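D7 protein (Anopheles stephensi, PDB 3NHI) binds and sequesters host cysteinyl leukotrienes and binds thromboxane A2 analogues, modulating blood feeding by the mosquito. Local coordinates at residues N67-D72 / A102-G107; E153-Y158 / G196-D201; R176-T181 / A257-E262. All blocks are in the same frame, centred on the assembly; numbering follows the deposited sequence.

Overall arrangement
Contact 1 lies about 31 Å from contact 2 and about 41 Å from contact 3 between centres, across the chain's centre from the latter. Partly buried, it joins hairpin 62-69 to the loop between helices 89-101 and 109-130 through a hydrogen bond from the Asn67 amide to Lys105 O and a phenylalanine on two alanines. Contacts 2 and 3 are buried neighbours, about 12 Å apart between centres. His156 of helix 155-163, in contact 2, packs on Phe258 and Glu262 of helix 251-266 and on Arg176, in contact 3. Contact 2 sets a ring on a glycine, with an arginine at the ring's margin; contact 3 is a salt-bridge network beside a phenylalanine.

Contact 1: residues N67-D72 / A102-G107; sequences NAFKSD and ANAKSG
Asn67 reaches into a type II' turn, Ala104 to Gly107, with its whole amide, starting from the left-handed conformation that belongs to the first position of a beta bulge. CG stands anti to the backbone N (chi1 -175°), which carries the amide across to the turn. There ND2 donates to Lys105 O at 2.9 Å, with the acceptor nearly in the amide plane and an N-H...O angle of 155°. On the other side of the amide, OD1 lies 3.2 Å from Gly107 CA, a closeness that the bare CA permits; OD1 is also hydrogen-bonded to Tyr62 OH, so both polar atoms of the amide are held.

Phe69 makes the apolar half. Its CD2 comes within 3.7 Å of Ala102 CB, and CE2 lies 4.0 Å from Ala104 CB, so the CD2-CE2 side of the ring lies against both methyls. Leu112 and Ala115 of helix 109-130 and Leu99 of helix 89-101 also touch this ring.

The turn is closed by Gly107 N to Ala104 O and preceded by an Asx turn at Asn103. Asn67 and Ala68 both face Asp63, a G1 beta bulge of a two-stranded antiparallel hairpin, here with asparagine at the left-handed position.

Contact 2: residues E153-Y158 / G196-D201; sequences ESFHAY and GLRYMD
This is a buried, largely apolar contact in the PBP/GOBP-family part of the chain, where the first turn of helix 155-163 meets the C-terminal end of helix 184-196. Its centre is a CH-pi contact: Gly196 CA sits over the middle of the Phe155 ring, 3.4 Å from the centroid and only 8° off the ring normal. The bare CA of Gly196 lets the ring lie on it at van der Waals distance, and the two backbones come to 6.0 Å between Phe155 CA and Gly196 CA. The ring is set flat against the glycine by an unusual chi1 of -101°, away from the staggered positions.

Arg198 is the positive-phi residue of a Schellman motif that ends helix 184-196. Its chain bends at chi2 and folds back, so that NH1 donates to Gly196 O at 2.8 Å with an N-H...O angle of 161°. The same NH1 lies 3.8 Å from Phe155 CE2, which meets the guanidinium at its edge, the two planes steeply inclined. Glu9 forms a salt bridge with this nitrogen, and Tyr13 makes a cation-pi contact with Arg198, tying the turn to helix 8-22.

Beside the ring, the side chains meet at longer distances. Leu197 brings CD1 to 4.0 Å from His156 CE1, the two side chains crossing at about a right angle, while CD2 approaches Phe155 CB. Ser154 caps the other helix, OG accepting from Ala157 N.

Close approach here is thus bought with glycine and an aromatic face, while the polar Gly196 O beside the ring is satisfied by Arg198, whose charge Glu9 probably offsets through its salt bridge.

Contact 3: residues R176-T181 / A257-E262; sequences RRYKLT and AFDFHE. With SO4 (sulfate ion), chain D.
Arg176 and Tyr178 reach from the loop before helix 184-196 to one side of helix 251-266, and the tight part of the contact is where their polar ends meet Asp259 and Glu262. The arginine leaves the backbone extended, then bends at chi3 (63°), which turns its guanidinium side-on to Glu262. NE and NH2 both grip OE1 from one face of the carboxylate, NH2 at 2.8 Å with an N-H...O angle of 164° and NE at a longer 3.3 Å. NH2 also donates to Asp259 OD1 at 2.8 Å.

Asp259 OD1 takes a second bond, from Tyr178 OH at 2.7 Å, on the opposite face of its carboxylate. That hydroxyl in turn accepts from Arg176 NH1 at 3.0 Å, almost straight at 172°, so arginine, tyrosine and aspartate close a ring of bonds. Phe258 walls in this group: Tyr178 OH lies at the edge of its ring, 3.4 Å from CD2, and the guanidinium stands nearly perpendicular to it. His156 lies against Arg176 and Glu262, and Thr293 OG1 bonds to both Arg176 NE and Glu262 OE2.

The outer side is looser. A water over one face of the guanidinium donates to Asp259 OD1 and, weakly, to Arg176 O. Exposed Arg177 points away from the helix and holds a sulfate, probably from the crystallisation liquor, its NH2 donating to O4 at 2.7 Å; Tyr178 N and Lys255 bond to the same ion.

One arginine shared by two acids in a buried setting would be expected to keep both carboxylates ionised, while the tyrosine, accepting from one partner and donating to the other, fixes the guanidinium's rotation together with the two acids.

Contact 1: residues N67-D72 / A102-G107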
loop_
_atom_site.group_PDB
_atom_site.type_symbol
_atom_site.label_atom_id
_atom_site.label_comp_id
_atom_site.label_asym_id
_atom_site.label_seq_id
_atom_site.Cartn_x
_atom_site.Cartn_y
_atom_site.Cartn_z
ATOM N N ASN A 67 21.667 2.855 -2.951
ATOM C CA ASN A 67 21.925 1.662 -3.757
ATOM C C ASN A 67 22.569 0.569 -2.904
ATOM O O ASN A 67 23.636 0.047 -3.220
ATOM C CB ASN A 67 22.772 1.988 -5.000
ATOM C CG ASN A 67 22.949 0.785 -5.916
ATOM O OD1 ASN A 67 22.052 -0.061 -6.036
ATOM N ND2 ASN A 67 24.111 0.692 -6.556
ATOM N N ALA A 68 21.897 0.228 -1.811
ATOM C CA ALA A 68 22.467 -0.665 -0.811
ATOM C C ALA A 68 21.399 -1.573 -0.225
ATOM O O ALA A 68 20.260 -1.150 -0.029
ATOM C CB ALA A 68 23.130 0.144 0.303
ATOM N N PHE A 69 21.789 -2.818 0.051
ATOM C CA PHE A 69 21.023 -3.704 0.916
ATOM C C PHE A 69 21.256 -3.272 2.357
ATOM O O PHE A 69 22.394 -3.048 2.782
ATOM C CB PHE A 69 21.444 -5.165 0.710
ATOM C CG PHE A 69 21.000 -5.745 -0.608
ATOM C CD1 PHE A 69 19.672 -6.108 -0.810
ATOM C CD2 PHE A 69 21.909 -5.941 -1.641
ATOM C CE1 PHE A 69 19.246 -6.645 -2.023
ATOM C CE2 PHE A 69 21.497 -6.489 -2.855
ATOM C CZ PHE A 69 20.163 -6.838 -3.045
ATOM N N LYS A 70 20.167 -3.120 3.094
ATOM C CA LYS A 70 20.217 -2.574 4.439
ATOM C C LYS A 70 20.125 -3.686 5.476
ATOM O O LYS A 70 19.081 -3.902 6.113
ATOM C CB LYS A 70 19.107 -1.536 4.605
ATOM C CG LYS A 70 19.189 -0.395 3.586
ATOM C CD LYS A 70 20.442 0.452 3.787
ATOM C CE LYS A 70 20.341 1.269 5.065
ATOM N NZ LYS A 70 21.575 2.066 5.332
ATOM N N SER A 71 21.238 -4.391 5.656
ATOM C CA SER A 71 21.281 -5.603 6.479
ATOM C C SER A 71 20.787 -5.393 7.909
ATOM O O SER A 71 20.114 -6.263 8.470
ATOM C CB SER A 71 22.699 -6.192 6.507
ATOM O OG SER A 71 23.613 -5.368 7.224
ATOM N N ASP A 72 21.101 -4.244 8.495
ATOM C CA ASP A 72 20.776 -4.024 9.898
ATOM C C ASP A 72 19.292 -3.786 10.151
ATOM O O ASP A 72 18.835 -3.829 11.294
ATOM C CB ASP A 72 21.619 -2.890 10.494
ATOM C CG ASP A 72 23.089 -3.269 10.699
ATOM O OD1 ASP A 72 23.519 -4.397 10.377
ATOM O OD2 ASP A 72 23.823 -2.399 11.191
ATOM N N ALA A 102 25.651 -9.451 0.126
ATOM C CA ALA A 102 25.049 -9.269 -1.190
ATOM C C ALA A 102 25.555 -7.999 -1.867
ATOM O O ALA A 102 25.694 -6.954 -1.222
ATOM C CB ALA A 102 23.534 -9.257 -1.077
ATOM N N ASN A 103 25.796 -8.095 -3.175
ATOM C CA ASN A 103 26.333 -6.991 -3.973
ATOM C C ASN A 103 25.250 -6.446 -4.898
ATOM O O ASN A 103 24.846 -7.113 -5.854
ATOM C CB ASN A 103 27.545 -7.472 -4.783
ATOM C CG ASN A 103 28.273 -6.344 -5.504
ATOM O OD1 ASN A 103 27.825 -5.195 -5.541
ATOM N ND2 ASN A 103 29.415 -6.679 -6.086
ATOM N N ALA A 104 24.783 -5.237 -4.597
ATOM C CA ALA A 104 23.730 -4.580 -5.377
ATOM C C ALA A 104 24.199 -4.195 -6.774
ATOM O O ALA A 104 23.374 -4.035 -7.678
ATOM C CB ALA A 104 23.209 -3.365 -4.644
ATOM N N LYS A 105 25.512 -4.060 -6.946
ATOM C CA LYS A 105 26.100 -3.648 -8.233
ATOM C C LYS A 105 25.405 -2.379 -8.753
ATOM O O LYS A 105 25.395 -1.364 -8.059
ATOM C CB LYS A 105 26.121 -4.817 -9.237
ATOM C CG LYS A 105 27.018 -5.966 -8.798
ATOM C CD LYS A 105 27.162 -7.044 -9.858
ATOM C CE LYS A 105 28.102 -8.129 -9.374
ATOM N NZ LYS A 105 28.255 -9.237 -10.355
ATOM N N SER A 106 24.803 -2.427 -9.945
ATOM C CA SER A 106 24.191 -1.230 -10.531
ATOM C C SER A 106 22.858 -0.833 -9.889
ATOM O O SER A 106 22.398 0.308 -10.035
ATOM C CB SER A 106 24.002 -1.398 -12.044
ATOM O OG SER A 106 22.860 -2.194 -12.327
ATOM N N GLY A 107 22.233 -1.774 -9.182
ATOM C CA GLY A 107 20.909 -1.553 -8.627
ATOM C C GLY A 107 19.788 -1.801 -9.627
ATOM O O GLY A 107 18.622 -1.563 -9.319
#

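Contact 2: residues E153-Y158 / G196-D201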
loop_
_atom_site.group_PDB
_atom_site.type_symbol
_atom_site.label_atom_id
_atom_site.label_comp_id
_atom_site.label_asym_id
_atom_site.label_seq_id
_atom_site.Cartn_x
_atom_site.Cartn_y
_atom_site.Cartn_z
ATOM N N GLU A 153 -11.460 -3.828 5.438
ATOM C CA GLU A 153 -11.831 -2.541 6.018
ATOM C C GLU A 153 -11.216 -1.457 5.148
ATOM O O GLU A 153 -10.008 -1.480 4.902
ATOM C CB GLU A 153 -11.277 -2.436 7.447
ATOM C CG GLU A 153 -11.523 -1.112 8.155
ATOM C CD GLU A 153 -10.902 -1.070 9.548
ATOM O OE1 GLU A 153 -9.891 -1.766 9.793
ATOM O OE2 GLU A 153 -11.405 -0.314 10.401
ATOM N N SER A 154 -12.015 -0.498 4.682
ATOM C CA SER A 154 -11.435 0.579 3.861
ATOM C C SER A 154 -10.671 1.551 4.739
ATOM O O SER A 154 -10.949 1.672 5.940
ATOM C CB SER A 154 -12.513 1.321 3.062
ATOM O OG SER A 154 -13.382 2.056 3.915
ATOM N N PHE A 155 -9.712 2.259 4.144
ATOM C CA PHE A 155 -9.079 3.322 4.902
ATOM C C PHE A 155 -10.074 4.377 5.344
ATOM O O PHE A 155 -9.964 4.898 6.453
ATOM C CB PHE A 155 -7.862 3.934 4.190
ATOM C CG PHE A 155 -6.555 3.421 4.730
ATOM C CD1 PHE A 155 -6.181 3.718 6.043
ATOM C CD2 PHE A 155 -5.715 2.611 3.952
ATOM C CE1 PHE A 155 -4.998 3.208 6.586
ATOM C CE2 PHE A 155 -4.521 2.104 4.491
ATOM C CZ PHE A 155 -4.161 2.407 5.804
ATOM N N HIS A 156 -11.073 4.655 4.504
ATOM C CA HIS A 156 -12.060 5.661 4.880
ATOM C C HIS A 156 -12.811 5.248 6.149
ATOM O O HIS A 156 -13.037 6.080 7.021
ATOM C CB HIS A 156 -13.031 5.941 3.733
ATOM C CG HIS A 156 -12.360 6.352 2.458
ATOM N ND1 HIS A 156 -11.424 5.564 1.821
ATOM C CD2 HIS A 156 -12.522 7.451 1.681
ATOM C CE1 HIS A 156 -11.018 6.178 0.721
ATOM N NE2 HIS A 156 -11.672 7.321 0.611
ATOM N N ALA A 157 -13.172 3.971 6.265
ATOM C CA ALA A 157 -13.865 3.493 7.461
ATOM C C ALA A 157 -12.950 3.431 8.677
ATOM O O ALA A 157 -13.356 3.819 9.782
ATOM C CB ALA A 157 -14.493 2.138 7.199
ATOM N N TYR A 158 -11.731 2.931 8.480
ATOM C CA TYR A 158 -10.740 2.892 9.543
ATOM C C TYR A 158 -10.505 4.294 10.117
ATOM O O TYR A 158 -10.503 4.498 11.340
ATOM C CB TYR A 158 -9.431 2.282 9.013
ATOM C CG TYR A 158 -8.285 2.407 9.981
ATOM C CD1 TYR A 158 -8.039 1.421 10.932
ATOM C CD2 TYR A 158 -7.462 3.541 9.970
ATOM C CE1 TYR A 158 -6.979 1.549 11.840
ATOM C CE2 TYR A 158 -6.424 3.681 10.871
ATOM C CZ TYR A 158 -6.187 2.693 11.796
ATOM O OH TYR A 158 -5.144 2.869 12.683
ATOM N N GLY A 196 -3.194 6.772 4.146
ATOM C CA GLY A 196 -3.532 5.373 3.858
ATOM C C GLY A 196 -3.559 5.042 2.373
ATOM O O GLY A 196 -3.178 3.942 1.960
ATOM N N LEU A 197 -3.982 6.007 1.559
ATOM C CA LEU A 197 -4.016 5.837 0.103
ATOM C C LEU A 197 -2.688 6.170 -0.566
ATOM O O LEU A 197 -2.571 6.060 -1.780
ATOM C CB LEU A 197 -5.125 6.691 -0.513
ATOM C CG LEU A 197 -6.552 6.515 0.007
ATOM C CD1 LEU A 197 -7.523 7.272 -0.893
ATOM C CD2 LEU A 197 -6.979 5.067 0.176
ATOM N N ARG A 198 -1.712 6.593 0.239
ATOM C CA ARG A 198 -0.369 6.970 -0.232
ATOM C C ARG A 198 -0.391 8.201 -1.144
ATOM O O ARG A 198 0.519 8.418 -1.937
ATOM C CB ARG A 198 0.342 5.770 -0.879
ATOM C CG ARG A 198 1.031 4.820 0.125
ATOM C CD ARG A 198 0.064 4.094 1.090
ATOM N NE ARG A 198 0.777 3.065 1.846
ATOM C CZ ARG A 198 0.214 2.227 2.714
ATOM N NH1 ARG A 198 -1.095 2.271 2.951
ATOM N NH2 ARG A 198 0.957 1.321 3.338
ATOM N N TYR A 199 -1.438 9.008 -1.007
ATOM C CA TYR A 199 -1.469 10.354 -1.599
ATOM C C TYR A 199 -0.412 11.261 -0.974
ATOM O O TYR A 199 0.067 12.211 -1.608
ATOM C CB TYR A 199 -2.827 11.003 -1.350
ATOM C CG TYR A 199 -3.985 10.548 -2.200
ATOM C CD1 TYR A 199 -3.886 9.472 -3.108
ATOM C CD2 TYR A 199 -5.212 11.189 -2.076
ATOM C CE1 TYR A 199 -4.980 9.086 -3.879
ATOM C CE2 TYR A 199 -6.305 10.812 -2.829
ATOM C CZ TYR A 199 -6.195 9.771 -3.735
ATOM O OH TYR A 199 -7.308 9.415 -4.472
ATOM N N MET A 200 -0.106 11.017 0.296
ATOM C CA MET A 200 0.886 11.778 1.033
ATOM C C MET A 200 1.635 10.847 1.954
ATOM O O MET A 200 1.097 9.822 2.384
ATOM C CB MET A 200 0.223 12.871 1.885
ATOM C CG MET A 200 -0.555 13.884 1.085
ATOM S SD MET A 200 -1.281 15.200 2.079
ATOM C CE MET A 200 0.141 16.269 2.282
ATOM N N ASP A 201 2.878 11.198 2.246
ATOM C CA ASP A 201 3.656 10.491 3.260
ATOM C C ASP A 201 4.517 11.506 3.991
ATOM O O ASP A 201 4.260 12.701 3.898
ATOM C CB ASP A 201 4.446 9.314 2.656
ATOM C CG ASP A 201 5.580 9.740 1.730
ATOM O OD1 ASP A 201 6.184 8.819 1.135
ATOM O OD2 ASP A 201 5.883 10.943 1.590
#

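Contact 3: residues R176-T181 / A257-E262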
loop_
_atom_site.group_PDB
_atom_site.type_symbol
_atom_site.label_atom_id
_atom_site.label_comp_id
_atom_site.label_asym_id
_atom_site.label_seq_id
_atom_site.Cartn_x
_atom_site.Cartn_y
_atom_site.Cartn_z
ATOM N N ARG A 176 -20.665 8.036 3.941
ATOM C CA ARG A 176 -19.732 9.114 3.630
ATOM C C ARG A 176 -20.238 9.966 2.475
ATOM O O ARG A 176 -20.710 9.450 1.471
ATOM C CB ARG A 176 -18.359 8.529 3.292
ATOM C CG ARG A 176 -17.306 9.562 2.916
ATOM C CD ARG A 176 -15.933 8.926 2.756
ATOM N NE ARG A 176 -15.851 7.940 1.674
ATOM C CZ ARG A 176 -15.683 8.245 0.388
ATOM N NH1 ARG A 176 -15.605 9.517 -0.002
ATOM N NH2 ARG A 176 -15.611 7.275 -0.516
ATOM N N ARG A 177 -20.128 11.280 2.623
ATOM C CA ARG A 177 -20.438 12.187 1.525
ATOM C C ARG A 177 -19.315 13.219 1.391
ATOM O O ARG A 177 -18.320 13.172 2.127
ATOM C CB ARG A 177 -21.827 12.830 1.708
ATOM C CG ARG A 177 -22.973 11.817 1.669
ATOM C CD ARG A 177 -24.334 12.452 1.525
ATOM N NE ARG A 177 -24.571 12.977 0.180
ATOM C CZ ARG A 177 -25.732 13.482 -0.230
ATOM N NH1 ARG A 177 -26.774 13.532 0.594
ATOM N NH2 ARG A 177 -25.855 13.940 -1.468
ATOM N N TYR A 178 -19.476 14.144 0.457
ATOM C CA TYR A 178 -18.420 15.097 0.143
ATOM C C TYR A 178 -18.677 16.484 0.723
ATOM O O TYR A 178 -18.091 17.470 0.273
ATOM C CB TYR A 178 -18.162 15.112 -1.372
ATOM C CG TYR A 178 -17.437 13.862 -1.807
ATOM C CD1 TYR A 178 -16.050 13.825 -1.839
ATOM C CD2 TYR A 178 -18.138 12.697 -2.126
ATOM C CE1 TYR A 178 -15.371 12.669 -2.207
ATOM C CE2 TYR A 178 -17.467 11.532 -2.495
ATOM C CZ TYR A 178 -16.081 11.531 -2.532
ATOM O OH TYR A 178 -15.381 10.398 -2.888
ATOM N N LYS A 179 -19.518 16.541 1.752
ATOM C CA LYS A 179 -19.815 17.806 2.420
ATOM C C LYS A 179 -18.550 18.334 3.087
ATOM O O LYS A 179 -17.890 17.618 3.848
ATOM C CB LYS A 179 -20.911 17.606 3.454
ATOM C CG LYS A 179 -21.330 18.878 4.188
ATOM C CD LYS A 179 -22.278 18.585 5.349
ATOM C CE LYS A 179 -23.623 18.062 4.863
ATOM N NZ LYS A 179 -24.432 19.141 4.236
ATOM N N LEU A 180 -18.204 19.579 2.774
ATOM C CA LEU A 180 -17.005 20.201 3.326
ATOM C C LEU A 180 -17.360 21.076 4.526
ATOM O O LEU A 180 -17.970 22.136 4.374
ATOM C CB LEU A 180 -16.273 21.004 2.250
ATOM C CG LEU A 180 -15.896 20.212 0.986
ATOM C CD1 LEU A 180 -15.317 21.153 -0.070
ATOM C CD2 LEU A 180 -14.940 19.055 1.304
ATOM N N THR A 181 -16.984 20.617 5.714
ATOM C CA THR A 181 -17.333 21.308 6.960
ATOM C C THR A 181 -16.160 22.036 7.604
ATOM O O THR A 181 -16.351 22.869 8.487
ATOM C CB THR A 181 -17.854 20.317 7.994
ATOM O OG1 THR A 181 -16.824 19.347 8.255
ATOM C CG2 THR A 181 -19.118 19.625 7.486
ATOM N N ALA A 257 -12.960 8.580 -8.520
ATOM C CA ALA A 257 -11.604 8.071 -8.293
ATOM C C ALA A 257 -11.369 7.716 -6.828
ATOM O O ALA A 257 -10.812 6.665 -6.517
ATOM C CB ALA A 257 -10.580 9.095 -8.755
ATOM N N PHE A 258 -11.826 8.588 -5.936
ATOM C CA PHE A 258 -11.640 8.422 -4.495
ATOM C C PHE A 258 -12.517 7.279 -3.974
ATOM O O PHE A 258 -12.071 6.492 -3.123
ATOM C CB PHE A 258 -12.000 9.748 -3.833
ATOM C CG PHE A 258 -11.443 9.973 -2.447
ATOM C CD1 PHE A 258 -10.071 9.947 -2.167
ATOM C CD2 PHE A 258 -12.322 10.340 -1.443
ATOM C CE1 PHE A 258 -9.596 10.248 -0.869
ATOM C CE2 PHE A 258 -11.873 10.639 -0.161
ATOM C CZ PHE A 258 -10.504 10.603 0.132
ATOM N N ASP A 259 -13.742 7.166 -4.492
ATOM C CA ASP A 259 -14.635 6.064 -4.128
ATOM C C ASP A 259 -14.058 4.730 -4.599
ATOM O O ASP A 259 -14.098 3.739 -3.864
ATOM C CB ASP A 259 -16.037 6.237 -4.740
ATOM C CG ASP A 259 -16.815 7.411 -4.164
ATOM O OD1 ASP A 259 -16.427 7.965 -3.115
ATOM O OD2 ASP A 259 -17.863 7.750 -4.759
ATOM N N PHE A 260 -13.496 4.700 -5.807
ATOM C CA PHE A 260 -12.883 3.457 -6.300
ATOM C C PHE A 260 -11.696 3.079 -5.417
ATOM O O PHE A 260 -11.526 1.906 -5.073
ATOM C CB PHE A 260 -12.473 3.590 -7.769
ATOM C CG PHE A 260 -11.987 2.306 -8.397
ATOM C CD1 PHE A 260 -12.605 1.084 -8.121
ATOM C CD2 PHE A 260 -10.948 2.335 -9.305
ATOM C CE1 PHE A 260 -12.172 -0.099 -8.737
ATOM C CE2 PHE A 260 -10.507 1.164 -9.930
ATOM C CZ PHE A 260 -11.125 -0.054 -9.650
ATOM N N HIS A 261 -10.893 4.073 -5.024
ATOM C CA HIS A 261 -9.794 3.768 -4.117
ATOM C C HIS A 261 -10.303 3.342 -2.738
ATOM O O HIS A 261 -9.684 2.483 -2.099
ATOM C CB HIS A 261 -8.768 4.898 -4.028
ATOM C CG HIS A 261 -7.390 4.428 -3.657
ATOM N ND1 HIS A 261 -6.266 5.185 -3.907
ATOM C CD2 HIS A 261 -6.946 3.279 -3.085
ATOM C CE1 HIS A 261 -5.194 4.538 -3.482
ATOM N NE2 HIS A 261 -5.577 3.377 -2.981
ATOM N N GLU A 262 -11.436 3.877 -2.285
ATOM C CA GLU A 262 -11.997 3.335 -1.044
ATOM C C GLU A 262 -12.193 1.813 -1.143
ATOM O O GLU A 262 -11.737 1.058 -0.272
ATOM C CB GLU A 262 -13.301 4.006 -0.609
ATOM C CG GLU A 262 -13.726 3.382 0.713
ATOM C CD GLU A 262 -14.968 3.950 1.356
ATOM O OE1 GLU A 262 -15.671 4.782 0.744
ATOM O OE2 GLU A 262 -15.251 3.522 2.495
HETATM S S SO4 D . -22.022 14.252 -2.509
HETATM O O1 SO4 D . -21.511 15.618 -2.559
HETATM O O2 SO4 D . -21.662 13.645 -1.236
HETATM O O3 SO4 D . -21.443 13.473 -3.601
HETATM O O4 SO4 D . -23.475 14.279 -2.647
HETATM O O HOH W 1 -18.981 8.077 -1.062
#